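Local coordinates for exoglucanase A (Cellulomonas fimi, PDB 7CBD), which hydrolyses beta-1,4-glucosidic bonds of cellulose with inversion of anomeric configuration and releases cellobiose from the non-reducing chain ends, this chain being its catalytic domain, at residues V25-A29 / M42-A46; T296-W301 / L338-R344; Q48-W53 / W363-P367; Y10-Y16 / V85-N90; R387-P391 / T403-P407. All blocks are in the same frame, centred on the assembly; numbering follows the deposited sequence.

Contacts 1, 2 and 3 are largely buried. Contacts 4 and 5 are buried in part and lie on opposite sides of the chain's centre. Contacts 3 and 4 reach the same sheet, through neighbouring strands 52-54 and 87-93. Contacts 2 and 3 touch through W363, whose indole NE1 probably bonds to R344 O, and V45 of contact 1 packs on both. Contact 5 meets contact 2 where L338 N and G404 O probably bond. The chemistry varies with place. The helix pair of contact 1 is joined by apolar packing, contact 4 by parallel strand bonds and a buried N90 amide network, and the loops of contacts 2, 3 and 5 by irregular bonds and bound waters.

Contact 1: residues V25-A29 / M42-A46; sequences VNAAA and MRTVA
V25 meets the other helix most closely. Its CG1 lies 3.1 Å from the carbonyl oxygen of M42, and the same methyl packs on A46 CB at 3.6 Å. CG1 stands opposite the backbone N across the CA-CB bond (chi1 173°), which brings this branch to the neighbouring backbone. A29 closes the other end of the tight part, with its CB 3.8 Å from M42 CB. Beyond CB the M42 chain runs extended, and SD lies alongside helix 19-30, 3.7 Å from A29 CA. A29 and A46, with small side chains, lie where the backbones approach, the CA atoms of A29 and M42 being 5.4 Å apart. The two elements are consecutive helices, 19-30 and 36-45, of the glycosyl hydrolase family 6 catalytic domain. No hydrogen bond joins the two segments. On the buried side, F420 of helix 417-425 covers V25, M42 and V45.

The solvent side is looser. N26 is exposed, and its OD1 rests 3.5 Å from A46 CB. The side chains of N26 and R43 cross at about a right angle. R43 uses its methylenes here: CG packs 3.9 Å from A29 CB. Its guanidinium end turns to other partners, and NE bonds to the carbonyl oxygen of T434.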
# COMPACT_ATOMS: atom_id res chain seq x y z
N VAL A 25 5.42 -13.98 10.93
CA VAL A 25 4.08 -14.04 11.50
C VAL A 25 3.95 -15.24 12.43
O VAL A 25 3.43 -15.14 13.54
CB VAL A 25 3.02 -14.07 10.39
CG1 VAL A 25 1.64 -14.31 10.99
CG2 VAL A 25 3.05 -12.79 9.58
N ASN A 26 4.44 -16.40 11.99
CA ASN A 26 4.35 -17.59 12.84
C ASN A 26 5.16 -17.43 14.13
O ASN A 26 4.76 -17.95 15.18
CB ASN A 26 4.79 -18.83 12.06
CG ASN A 26 3.73 -19.30 11.08
OD1 ASN A 26 2.53 -19.19 11.34
ND2 ASN A 26 4.17 -19.84 9.95
N ALA A 27 6.30 -16.73 14.08
CA ALA A 27 7.04 -16.46 15.30
C ALA A 27 6.22 -15.57 16.24
O ALA A 27 6.16 -15.81 17.45
CB ALA A 27 8.39 -15.83 14.98
N ALA A 28 5.56 -14.55 15.68
CA ALA A 28 4.67 -13.72 16.49
C ALA A 28 3.56 -14.55 17.11
O ALA A 28 3.19 -14.34 18.27
CB ALA A 28 4.10 -12.58 15.64
N ALA A 29 3.02 -15.51 16.35
CA ALA A 29 1.97 -16.38 16.88
C ALA A 29 2.48 -17.19 18.06
O ALA A 29 1.78 -17.35 19.06
CB ALA A 29 1.44 -17.30 15.78
N MET A 42 -3.33 -15.35 14.08
CA MET A 42 -2.05 -15.00 13.47
C MET A 42 -1.59 -16.09 12.51
O MET A 42 -1.08 -15.79 11.42
CB MET A 42 -1.00 -14.73 14.54
CG MET A 42 -1.29 -13.51 15.39
SD MET A 42 0.04 -13.19 16.55
CE MET A 42 -0.42 -11.56 17.15
N ARG A 43 -1.78 -17.36 12.87
CA ARG A 43 -1.40 -18.44 11.96
C ARG A 43 -2.17 -18.35 10.64
O ARG A 43 -1.61 -18.61 9.57
CB ARG A 43 -1.58 -19.80 12.63
CG ARG A 43 -0.59 -20.02 13.77
CD ARG A 43 -0.55 -21.46 14.24
NE ARG A 43 -1.82 -21.92 14.79
CZ ARG A 43 -2.14 -21.89 16.08
NH1 ARG A 43 -1.29 -21.40 16.98
NH2 ARG A 43 -3.32 -22.34 16.48
N THR A 44 -3.45 -17.97 10.69
CA THR A 44 -4.21 -17.77 9.45
C THR A 44 -3.60 -16.65 8.61
O THR A 44 -3.48 -16.78 7.39
CB THR A 44 -5.66 -17.45 9.78
OG1 THR A 44 -6.22 -18.53 10.53
CG2 THR A 44 -6.48 -17.24 8.50
N VAL A 45 -3.21 -15.55 9.25
CA VAL A 45 -2.61 -14.43 8.53
C VAL A 45 -1.36 -14.87 7.78
O VAL A 45 -1.09 -14.41 6.66
CB VAL A 45 -2.34 -13.28 9.51
CG1 VAL A 45 -1.51 -12.18 8.86
CG2 VAL A 45 -3.65 -12.71 10.03
N ALA A 46 -0.57 -15.77 8.39
CA ALA A 46 0.70 -16.21 7.81
C ALA A 46 0.54 -16.91 6.46
O ALA A 46 1.51 -17.01 5.70
CB ALA A 46 1.43 -17.14 8.78

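Contact 2: residues T296-W301 / L338-R344; sequences TSRNGW and LGAGIGR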
# COMPACT_ATOMS: atom_id res chain seq x y z
N THR A 296 -5.37 -3.76 0.90
CA THR A 296 -6.28 -3.98 2.02
C THR A 296 -5.56 -4.51 3.26
O THR A 296 -6.21 -5.00 4.20
CB THR A 296 -7.41 -4.92 1.60
OG1 THR A 296 -6.85 -6.13 1.09
CG2 THR A 296 -8.28 -4.27 0.53
N SER A 297 -4.23 -4.39 3.30
CA SER A 297 -3.45 -4.99 4.38
C SER A 297 -3.83 -4.46 5.75
O SER A 297 -3.81 -5.21 6.73
CB SER A 297 -1.96 -4.75 4.12
OG SER A 297 -1.67 -3.39 3.88
N ARG A 298 -4.14 -3.16 5.86
CA ARG A 298 -4.27 -2.55 7.18
C ARG A 298 -5.42 -1.55 7.24
O ARG A 298 -5.39 -0.62 8.06
CB ARG A 298 -2.96 -1.90 7.64
CG ARG A 298 -1.79 -2.89 7.69
CD ARG A 298 -0.52 -2.26 8.23
NE ARG A 298 -0.10 -1.14 7.39
CZ ARG A 298 0.97 -0.39 7.62
NH1 ARG A 298 1.75 -0.63 8.68
NH2 ARG A 298 1.27 0.62 6.80
N ASN A 299 -6.46 -1.73 6.42
CA ASN A 299 -7.54 -0.75 6.31
C ASN A 299 -8.88 -1.28 6.84
O ASN A 299 -9.93 -0.71 6.51
CB ASN A 299 -7.68 -0.20 4.89
CG ASN A 299 -8.14 -1.25 3.88
OD1 ASN A 299 -8.38 -2.40 4.23
ND2 ASN A 299 -8.25 -0.84 2.62
N GLY A 300 -8.86 -2.33 7.66
CA GLY A 300 -10.11 -2.93 8.11
C GLY A 300 -10.86 -2.12 9.16
O GLY A 300 -12.09 -2.09 9.17
N TRP A 301 -10.13 -1.48 10.08
CA TRP A 301 -10.75 -0.69 11.16
C TRP A 301 -11.84 -1.47 11.89
O TRP A 301 -12.98 -1.02 12.04
CB TRP A 301 -11.25 0.66 10.64
CG TRP A 301 -10.12 1.55 10.27
CD1 TRP A 301 -9.72 1.90 9.01
CD2 TRP A 301 -9.20 2.18 11.17
NE1 TRP A 301 -8.61 2.72 9.07
CE2 TRP A 301 -8.27 2.90 10.38
CE3 TRP A 301 -9.07 2.20 12.57
CZ2 TRP A 301 -7.23 3.64 10.95
CZ3 TRP A 301 -8.03 2.94 13.13
CH2 TRP A 301 -7.13 3.64 12.32
N LEU A 338 -2.42 4.60 15.38
CA LEU A 338 -2.94 3.72 16.41
C LEU A 338 -4.30 3.16 16.02
O LEU A 338 -5.16 3.86 15.47
CB LEU A 338 -3.08 4.50 17.72
CG LEU A 338 -1.77 4.54 18.53
CD1 LEU A 338 -1.79 5.68 19.53
CD2 LEU A 338 -1.51 3.21 19.22
N GLY A 339 -4.50 1.87 16.32
CA GLY A 339 -5.81 1.25 16.24
C GLY A 339 -6.15 0.59 14.92
O GLY A 339 -7.22 -0.02 14.81
N ALA A 340 -5.28 0.68 13.92
CA ALA A 340 -5.58 0.11 12.61
C ALA A 340 -5.68 -1.41 12.70
O ALA A 340 -5.05 -2.06 13.54
CB ALA A 340 -4.48 0.49 11.62
N GLY A 341 -6.51 -1.98 11.81
CA GLY A 341 -6.69 -3.41 11.74
C GLY A 341 -6.54 -3.92 10.31
O GLY A 341 -6.70 -3.17 9.35
N ILE A 342 -6.23 -5.21 10.21
CA ILE A 342 -6.13 -5.87 8.91
C ILE A 342 -7.48 -5.80 8.19
O ILE A 342 -8.54 -5.87 8.82
CB ILE A 342 -5.66 -7.32 9.12
CG1 ILE A 342 -4.18 -7.32 9.53
CG2 ILE A 342 -5.88 -8.17 7.89
CD1 ILE A 342 -3.65 -8.67 9.99
N GLY A 343 -7.44 -5.64 6.88
CA GLY A 343 -8.63 -5.58 6.05
C GLY A 343 -8.94 -6.88 5.33
O GLY A 343 -8.58 -7.97 5.79
N ARG A 344 -9.62 -6.76 4.20
CA ARG A 344 -10.01 -7.93 3.42
C ARG A 344 -8.78 -8.72 2.98
O ARG A 344 -7.76 -8.16 2.58
CB ARG A 344 -10.78 -7.48 2.17
CG ARG A 344 -12.19 -7.00 2.46
CD ARG A 344 -13.16 -8.16 2.48
NE ARG A 344 -13.29 -8.81 1.18
CZ ARG A 344 -14.17 -8.46 0.24
NH1 ARG A 344 -15.01 -7.45 0.45
NH2 ARG A 344 -14.22 -9.13 -0.91
O HOH W 1 -7.49 -0.23 9.79
O HOH W 2 -10.37 -4.13 3.33
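T296 OG1 donates to R344 O at 2.7 Å, and G300 N donates to G341 O at 2.9 Å. These bonds join two loops of the family 6 catalytic domain, a distorted alpha/beta barrel. The 296-301 loop leaves strand 291-295 beside D371, a predicted active-site residue. T296 OG1 sits between its own backbone N and carbonyl carbon (chi1 55°), and from there it meets R344 O with a C=O...donor angle of 144°. The G300 bond is fairly straight at N (152°), but it reaches the oxygen from above the carbonyl plane. G343 N adds a weak bond to T296 O. Two CA-H...O contacts fill in between, I342 CA to S297 O and G300 CA to I342 O. The close backbones suit glycine at 300 and 343, whose CA atoms are 3.7 Å apart.

At one end, W301 lays its six-membered ring against A340. A340 CA sits over the ring face, 3.9 Å from the centroid, and L338 O lies at the ring edge.

Two waters form the next layer. One is held by R298 O, W301 N and G341 N. The other links N299 OD1 to R344 N.

Further out, side chains are set by other partners. W301 NE1 bonds to T236 O, and N299 ND2 bonds to D232. S297 OG bonds to D295 OD1. R298 points its CB away from the 338-344 loop. Its NH2 forms a salt bridge with D371 OD1, which may help orient the carboxylate.

Contact 3: residues Q48-W53 / W363-P367; sequences QPTAVW and WIKPP
W53 sends its indole across to I364. Its CB points toward the 363-367 loop, and CG stands on the far side from the carbonyl carbon (chi1 -72°). From there CD1 passes 4.0 Å from P366 CD. NE1 is the polar atom of the ring and donates to I364 O at 2.8 Å. The bond is nearly straight at the nitrogen (162°). The oxygen lies close to the indole plane, while NE1 stands above the plane of the carbonyl. Further round the ring, CZ2 meets I364 CG2 at 3.9 Å, and the two side chains cross at about a right angle. K365 NZ is far above the six-membered ring, so any cation-pi attraction is weak at most. NZ bonds to S370 O.

Next to W53, the segments meet backbone to backbone. A51 N donates to W363 O at 3.0 Å. The 48-53 segment leads into strand 52-54, and the 363-367 loop follows strand 358-362. The contact therefore joins two parts far apart in the chain, at the curled sheet of the family 6 barrel. K365 lies beside D371, a predicted active-site residue.

W363 fills the other end. T50 CG2 comes to its ring edge, 3.8 Å from W363 CE3. Q48 CB packs 3.5 Å from W363 CZ3; the Q48 amide is turned 70° from the ring plane. P367 CG lies over one face of the same indole. W363 NE1 is bonded to R344 O. A water accepts a hydrogen bond from W363 N and donates one to P49 O, 2.8 Å from each.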
# COMPACT_ATOMS: atom_id res chain seq x y z
N GLN A 48 -1.34 -15.80 3.99
CA GLN A 48 -1.82 -14.86 2.99
C GLN A 48 -0.67 -14.26 2.18
O GLN A 48 0.45 -14.14 2.67
CB GLN A 48 -2.60 -13.74 3.67
CG GLN A 48 -3.87 -14.27 4.31
CD GLN A 48 -4.77 -14.92 3.28
OE1 GLN A 48 -5.14 -14.28 2.30
NE2 GLN A 48 -5.09 -16.20 3.46
N PRO A 49 -0.96 -13.88 0.93
CA PRO A 49 0.08 -13.33 0.04
C PRO A 49 0.33 -11.85 0.30
O PRO A 49 -0.61 -11.06 0.40
CB PRO A 49 -0.51 -13.54 -1.36
CG PRO A 49 -1.98 -13.42 -1.14
CD PRO A 49 -2.24 -14.04 0.23
N THR A 50 1.61 -11.48 0.37
CA THR A 50 2.04 -10.10 0.56
C THR A 50 3.11 -9.76 -0.47
O THR A 50 3.81 -10.64 -0.99
CB THR A 50 2.64 -9.88 1.96
OG1 THR A 50 3.69 -10.83 2.19
CG2 THR A 50 1.57 -10.03 3.04
N ALA A 51 3.26 -8.47 -0.76
CA ALA A 51 4.25 -8.04 -1.73
C ALA A 51 5.65 -8.04 -1.12
O ALA A 51 5.83 -7.79 0.08
CB ALA A 51 3.93 -6.64 -2.25
N VAL A 52 6.63 -8.30 -1.97
CA VAL A 52 8.04 -8.18 -1.61
C VAL A 52 8.52 -6.80 -2.03
O VAL A 52 8.39 -6.41 -3.20
CB VAL A 52 8.86 -9.29 -2.29
CG1 VAL A 52 10.35 -9.03 -2.08
CG2 VAL A 52 8.45 -10.65 -1.74
N TRP A 53 9.08 -6.05 -1.08
CA TRP A 53 9.49 -4.67 -1.30
C TRP A 53 10.98 -4.62 -1.62
O TRP A 53 11.81 -5.05 -0.81
CB TRP A 53 9.22 -3.82 -0.07
CG TRP A 53 7.78 -3.53 0.17
CD1 TRP A 53 6.79 -4.45 0.44
CD2 TRP A 53 7.15 -2.24 0.17
NE1 TRP A 53 5.58 -3.80 0.61
CE2 TRP A 53 5.78 -2.45 0.45
CE3 TRP A 53 7.60 -0.94 -0.04
CZ2 TRP A 53 4.86 -1.40 0.51
CZ3 TRP A 53 6.69 0.10 0.03
CH2 TRP A 53 5.34 -0.13 0.30
N TRP A 363 -2.37 -7.40 -0.54
CA TRP A 363 -1.64 -6.90 0.63
C TRP A 363 -0.27 -6.46 0.12
O TRP A 363 0.64 -7.28 -0.03
CB TRP A 363 -1.51 -7.95 1.72
CG TRP A 363 -2.77 -8.18 2.48
CD1 TRP A 363 -3.99 -7.60 2.26
CD2 TRP A 363 -2.93 -9.06 3.60
NE1 TRP A 363 -4.91 -8.07 3.19
CE2 TRP A 363 -4.28 -8.97 4.01
CE3 TRP A 363 -2.07 -9.92 4.28
CZ2 TRP A 363 -4.78 -9.71 5.08
CZ3 TRP A 363 -2.57 -10.65 5.35
CH2 TRP A 363 -3.91 -10.54 5.74
N ILE A 364 -0.15 -5.17 -0.19
CA ILE A 364 1.14 -4.66 -0.65
C ILE A 364 2.07 -4.43 0.54
O ILE A 364 3.13 -5.06 0.65
CB ILE A 364 0.97 -3.41 -1.53
CG1 ILE A 364 0.07 -3.70 -2.74
CG2 ILE A 364 2.33 -2.93 -2.01
CD1 ILE A 364 0.54 -4.85 -3.64
N LYS A 365 1.67 -3.58 1.47
CA LYS A 365 2.39 -3.50 2.74
C LYS A 365 2.17 -4.81 3.51
O LYS A 365 1.03 -5.27 3.62
CB LYS A 365 1.85 -2.35 3.57
CG LYS A 365 2.51 -2.18 4.92
CD LYS A 365 3.93 -1.64 4.78
CE LYS A 365 4.56 -1.42 6.15
NZ LYS A 365 5.87 -0.71 6.07
N PRO A 366 3.22 -5.44 4.05
CA PRO A 366 3.01 -6.68 4.83
C PRO A 366 2.61 -6.36 6.25
O PRO A 366 3.36 -5.67 6.97
CB PRO A 366 4.39 -7.36 4.78
CG PRO A 366 5.16 -6.64 3.66
CD PRO A 366 4.64 -5.22 3.75
N PRO A 367 1.45 -6.82 6.71
CA PRO A 367 1.03 -6.53 8.08
C PRO A 367 2.09 -6.96 9.09
O PRO A 367 2.66 -8.05 9.00
CB PRO A 367 -0.26 -7.35 8.24
CG PRO A 367 -0.80 -7.43 6.85
CD PRO A 367 0.40 -7.54 5.95
O HOH W 3 -1.52 -9.72 -1.94

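Contact 4: residues Y10-Y16 / V85-N90; sequences YAGAVQY and VPLVFN
Backbone hydrogen bonds pair V14 with L87 and Q15 with V88. V14 N donates to P86 O, V88 N to V14 O at 2.8 Å, and Y16 N to V88 O. CA-H...O contacts from L87 and Q15 run beside them.

Side-chain bonds meet at the N90 amide, which is used at both ends. Y10 OH donates to N90 OD1 at 2.7 Å, lying in the carbonyl plane. N90 ND2 donates to Q15 OE1 at 2.9 Å, and the two amide planes are 65° apart. A water links ND2 to Y16 O. These bonds fix which way the amide is turned.

The pairing is parallel. It adds the short strand 14-15 to the family 6 barrel sheet at strand 87-93, which also pairs with strands 52-54 and 141-146. A type II turn from Y10 to A13 leads into it.

F89 and Y16 form a T-shaped (edge-to-face) pair, the F89 edge toward the Y16 face, with centroids 5.1 Å apart and planes at 83°. Y16 OH bonds to H72.

Apolar contacts fill the rest. V88 CG1 meets Y10 CE1 at 3.7 Å, and V88 CG2 lies over the ring face. On the other side of the sheet, V14 CG1 packs on L87 CD1 at 3.8 Å.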
# COMPACT_ATOMS: atom_id res chain seq x y z
N TYR A 10 -4.34 -11.14 -12.29
CA TYR A 10 -4.89 -11.81 -11.11
C TYR A 10 -6.05 -12.74 -11.43
O TYR A 10 -6.36 -13.61 -10.61
CB TYR A 10 -5.34 -10.78 -10.08
CG TYR A 10 -4.23 -9.91 -9.53
CD1 TYR A 10 -3.55 -10.28 -8.38
CD2 TYR A 10 -3.88 -8.71 -10.14
CE1 TYR A 10 -2.53 -9.48 -7.86
CE2 TYR A 10 -2.87 -7.91 -9.64
CZ TYR A 10 -2.20 -8.30 -8.50
OH TYR A 10 -1.20 -7.49 -8.01
N ALA A 11 -6.70 -12.59 -12.58
CA ALA A 11 -7.91 -13.37 -12.85
C ALA A 11 -7.56 -14.85 -12.97
O ALA A 11 -6.72 -15.24 -13.78
CB ALA A 11 -8.59 -12.87 -14.13
N GLY A 12 -8.22 -15.68 -12.15
CA GLY A 12 -7.95 -17.10 -12.16
C GLY A 12 -6.59 -17.50 -11.63
O GLY A 12 -6.19 -18.65 -11.81
N ALA A 13 -5.89 -16.59 -10.96
CA ALA A 13 -4.52 -16.83 -10.53
C ALA A 13 -4.44 -16.92 -9.01
O ALA A 13 -5.33 -16.47 -8.29
CB ALA A 13 -3.61 -15.69 -11.02
N VAL A 14 -3.36 -17.52 -8.55
CA VAL A 14 -2.97 -17.46 -7.15
C VAL A 14 -1.94 -16.34 -6.99
O VAL A 14 -1.40 -15.83 -7.97
CB VAL A 14 -2.42 -18.83 -6.66
CG1 VAL A 14 -1.14 -19.19 -7.40
CG2 VAL A 14 -2.23 -18.88 -5.16
N GLN A 15 -1.67 -15.94 -5.75
CA GLN A 15 -0.66 -14.94 -5.46
C GLN A 15 0.46 -15.53 -4.62
O GLN A 15 0.24 -16.41 -3.77
CB GLN A 15 -1.27 -13.73 -4.74
CG GLN A 15 -2.32 -13.01 -5.55
CD GLN A 15 -2.81 -11.75 -4.85
OE1 GLN A 15 -2.01 -10.92 -4.43
NE2 GLN A 15 -4.12 -11.61 -4.73
N TYR A 16 1.68 -15.04 -4.84
CA TYR A 16 2.85 -15.51 -4.11
C TYR A 16 2.72 -15.26 -2.62
O TYR A 16 2.36 -14.16 -2.19
CB TYR A 16 4.08 -14.76 -4.61
CG TYR A 16 5.38 -15.05 -3.87
CD1 TYR A 16 6.01 -16.27 -4.00
CD2 TYR A 16 5.98 -14.08 -3.07
CE1 TYR A 16 7.20 -16.54 -3.34
CE2 TYR A 16 7.18 -14.33 -2.42
CZ TYR A 16 7.79 -15.56 -2.57
OH TYR A 16 8.98 -15.84 -1.94
N VAL A 85 -2.09 -23.16 -11.89
CA VAL A 85 -2.80 -22.04 -12.51
C VAL A 85 -1.81 -20.89 -12.52
O VAL A 85 -0.73 -21.00 -11.92
CB VAL A 85 -4.07 -21.68 -11.71
CG1 VAL A 85 -5.06 -22.83 -11.72
CG2 VAL A 85 -3.71 -21.27 -10.28
N PRO A 86 -2.09 -19.77 -13.19
CA PRO A 86 -1.14 -18.66 -13.16
C PRO A 86 -0.90 -18.17 -11.74
O PRO A 86 -1.75 -18.31 -10.85
CB PRO A 86 -1.81 -17.59 -14.03
CG PRO A 86 -2.72 -18.39 -14.95
CD PRO A 86 -3.22 -19.50 -14.09
N LEU A 87 0.28 -17.61 -11.52
CA LEU A 87 0.63 -17.04 -10.23
C LEU A 87 1.12 -15.62 -10.43
O LEU A 87 1.90 -15.35 -11.35
CB LEU A 87 1.72 -17.88 -9.56
CG LEU A 87 2.28 -17.31 -8.25
CD1 LEU A 87 2.57 -18.44 -7.26
CD2 LEU A 87 3.54 -16.47 -8.46
N VAL A 88 0.66 -14.71 -9.56
CA VAL A 88 1.13 -13.33 -9.53
C VAL A 88 2.07 -13.15 -8.34
O VAL A 88 1.69 -13.41 -7.19
CB VAL A 88 -0.04 -12.33 -9.43
CG1 VAL A 88 0.50 -10.90 -9.33
CG2 VAL A 88 -0.98 -12.47 -10.61
N PHE A 89 3.29 -12.69 -8.63
CA PHE A 89 4.26 -12.29 -7.64
C PHE A 89 4.18 -10.77 -7.50
O PHE A 89 4.45 -10.05 -8.47
CB PHE A 89 5.65 -12.74 -8.10
CG PHE A 89 6.78 -12.17 -7.30
CD1 PHE A 89 6.86 -12.40 -5.94
CD2 PHE A 89 7.77 -11.41 -7.90
CE1 PHE A 89 7.90 -11.88 -5.19
CE2 PHE A 89 8.81 -10.89 -7.16
CZ PHE A 89 8.87 -11.13 -5.80
N ASN A 90 3.78 -10.29 -6.33
CA ASN A 90 3.69 -8.85 -6.08
C ASN A 90 5.06 -8.31 -5.66
O ASN A 90 5.63 -8.78 -4.68
CB ASN A 90 2.67 -8.56 -4.98
CG ASN A 90 1.26 -8.84 -5.43
OD1 ASN A 90 0.69 -8.07 -6.20
ND2 ASN A 90 0.69 -9.94 -4.94
O HOH W 4 2.68 -11.71 -3.54

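Contact 5: residues R387-P391 / T403-P407; sequences RMCDP and TGATP
T403 OG1 makes the one direct hydrogen bond between the segments, donating to D390 O at 2.8 Å. It reaches the oxygen from above the carbonyl plane, with a C=O...donor angle of 119°. The same hydroxyl accepts from A405 N at 3.1 Å, which makes an ST turn. A chi1 of 58° turns OG1 back over the backbone of T403, within reach of A405 N as well as D390 O. The methyl branch CG2 turns to the 3-10 segment 387-389 and lies 3.5 Å from M388 O.

A405 CB faces the same segment and comes 3.4 Å from C389 O. P391 CG packs against P407 CG at 3.9 Å. Two waters complete the join. One donates to both C389 O and T406 O. The other accepts a hydrogen bond from G404 N and donates to P391 O.

D390 is held within its own segment. R387 forms a side-on salt bridge, NE and NH1 both meeting D390 OD2, NE at 2.9 Å. D390 OD1 bonds to T392 OG1. C389 forms the disulfide to C335, close to D371, a predicted active-site residue. The segments flank the short hairpin of strands 394-395 and 401-402.

Most close approaches put a methyl or ring carbon against a carbonyl oxygen; P391 with P407 is the apolar pair. A hydroxyl and two waters satisfy the carbonyl oxygens of C389, D390 and P391. The shape of this loop probably depends on the disulfide, the R387-D390 salt bridge and polar bonds to its backbone.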
# COMPACT_ATOMS: atom_id res chain seq x y z
N ARG A 387 9.11 12.86 12.10
CA ARG A 387 8.21 13.17 13.20
C ARG A 387 6.76 12.80 12.92
O ARG A 387 5.96 12.77 13.86
CB ARG A 387 8.34 14.64 13.61
CG ARG A 387 9.70 14.96 14.22
CD ARG A 387 9.64 16.16 15.14
NE ARG A 387 8.96 15.84 16.40
CZ ARG A 387 8.56 16.73 17.29
NH1 ARG A 387 7.95 16.33 18.40
NH2 ARG A 387 8.75 18.03 17.08
N MET A 388 6.40 12.47 11.68
CA MET A 388 5.06 11.93 11.45
C MET A 388 4.87 10.58 12.13
O MET A 388 3.72 10.14 12.30
CB MET A 388 4.76 11.86 9.96
CG MET A 388 4.56 13.24 9.35
SD MET A 388 3.13 14.11 10.02
CE MET A 388 1.78 13.22 9.24
N CYS A 389 5.95 9.93 12.54
CA CYS A 389 5.92 8.67 13.29
C CYS A 389 6.03 8.90 14.79
O CYS A 389 6.07 7.93 15.55
CB CYS A 389 7.08 7.79 12.83
SG CYS A 389 7.06 7.41 11.08
N ASP A 390 6.08 10.16 15.21
CA ASP A 390 6.38 10.56 16.58
C ASP A 390 5.08 10.80 17.34
O ASP A 390 4.34 11.73 16.99
CB ASP A 390 7.19 11.85 16.49
CG ASP A 390 7.62 12.41 17.84
OD1 ASP A 390 7.23 11.91 18.92
OD2 ASP A 390 8.35 13.42 17.79
N PRO A 391 4.78 10.01 18.38
CA PRO A 391 3.54 10.25 19.16
C PRO A 391 3.47 11.61 19.83
O PRO A 391 2.37 12.01 20.25
CB PRO A 391 3.55 9.12 20.20
CG PRO A 391 4.48 8.09 19.65
CD PRO A 391 5.52 8.84 18.87
N THR A 403 -0.12 13.17 15.95
CA THR A 403 -0.06 12.13 14.92
C THR A 403 -0.92 10.93 15.27
O THR A 403 -1.37 10.20 14.36
CB THR A 403 1.37 11.63 14.75
OG1 THR A 403 1.84 11.13 16.01
CG2 THR A 403 2.31 12.73 14.25
N GLY A 404 -1.12 10.65 16.55
CA GLY A 404 -1.70 9.38 16.92
C GLY A 404 -0.85 8.19 16.53
O GLY A 404 -1.36 7.08 16.41
N ALA A 405 0.46 8.39 16.36
CA ALA A 405 1.33 7.29 15.95
C ALA A 405 1.52 6.29 17.09
O ALA A 405 1.48 6.64 18.27
CB ALA A 405 2.69 7.83 15.51
N THR A 406 1.72 5.02 16.72
CA THR A 406 1.93 3.97 17.72
C THR A 406 3.33 4.09 18.31
O THR A 406 4.31 4.13 17.56
CB THR A 406 1.73 2.58 17.08
OG1 THR A 406 0.45 2.53 16.42
CG2 THR A 406 1.77 1.49 18.14
N PRO A 407 3.47 4.18 19.64
CA PRO A 407 4.80 4.32 20.24
C PRO A 407 5.60 3.04 20.14
O PRO A 407 5.08 1.96 19.84
CB PRO A 407 4.50 4.64 21.71
CG PRO A 407 3.08 5.06 21.75
CD PRO A 407 2.40 4.32 20.64
O HOH W 5 5.10 5.27 15.07
O HOH W 6 -0.07 11.01 19.32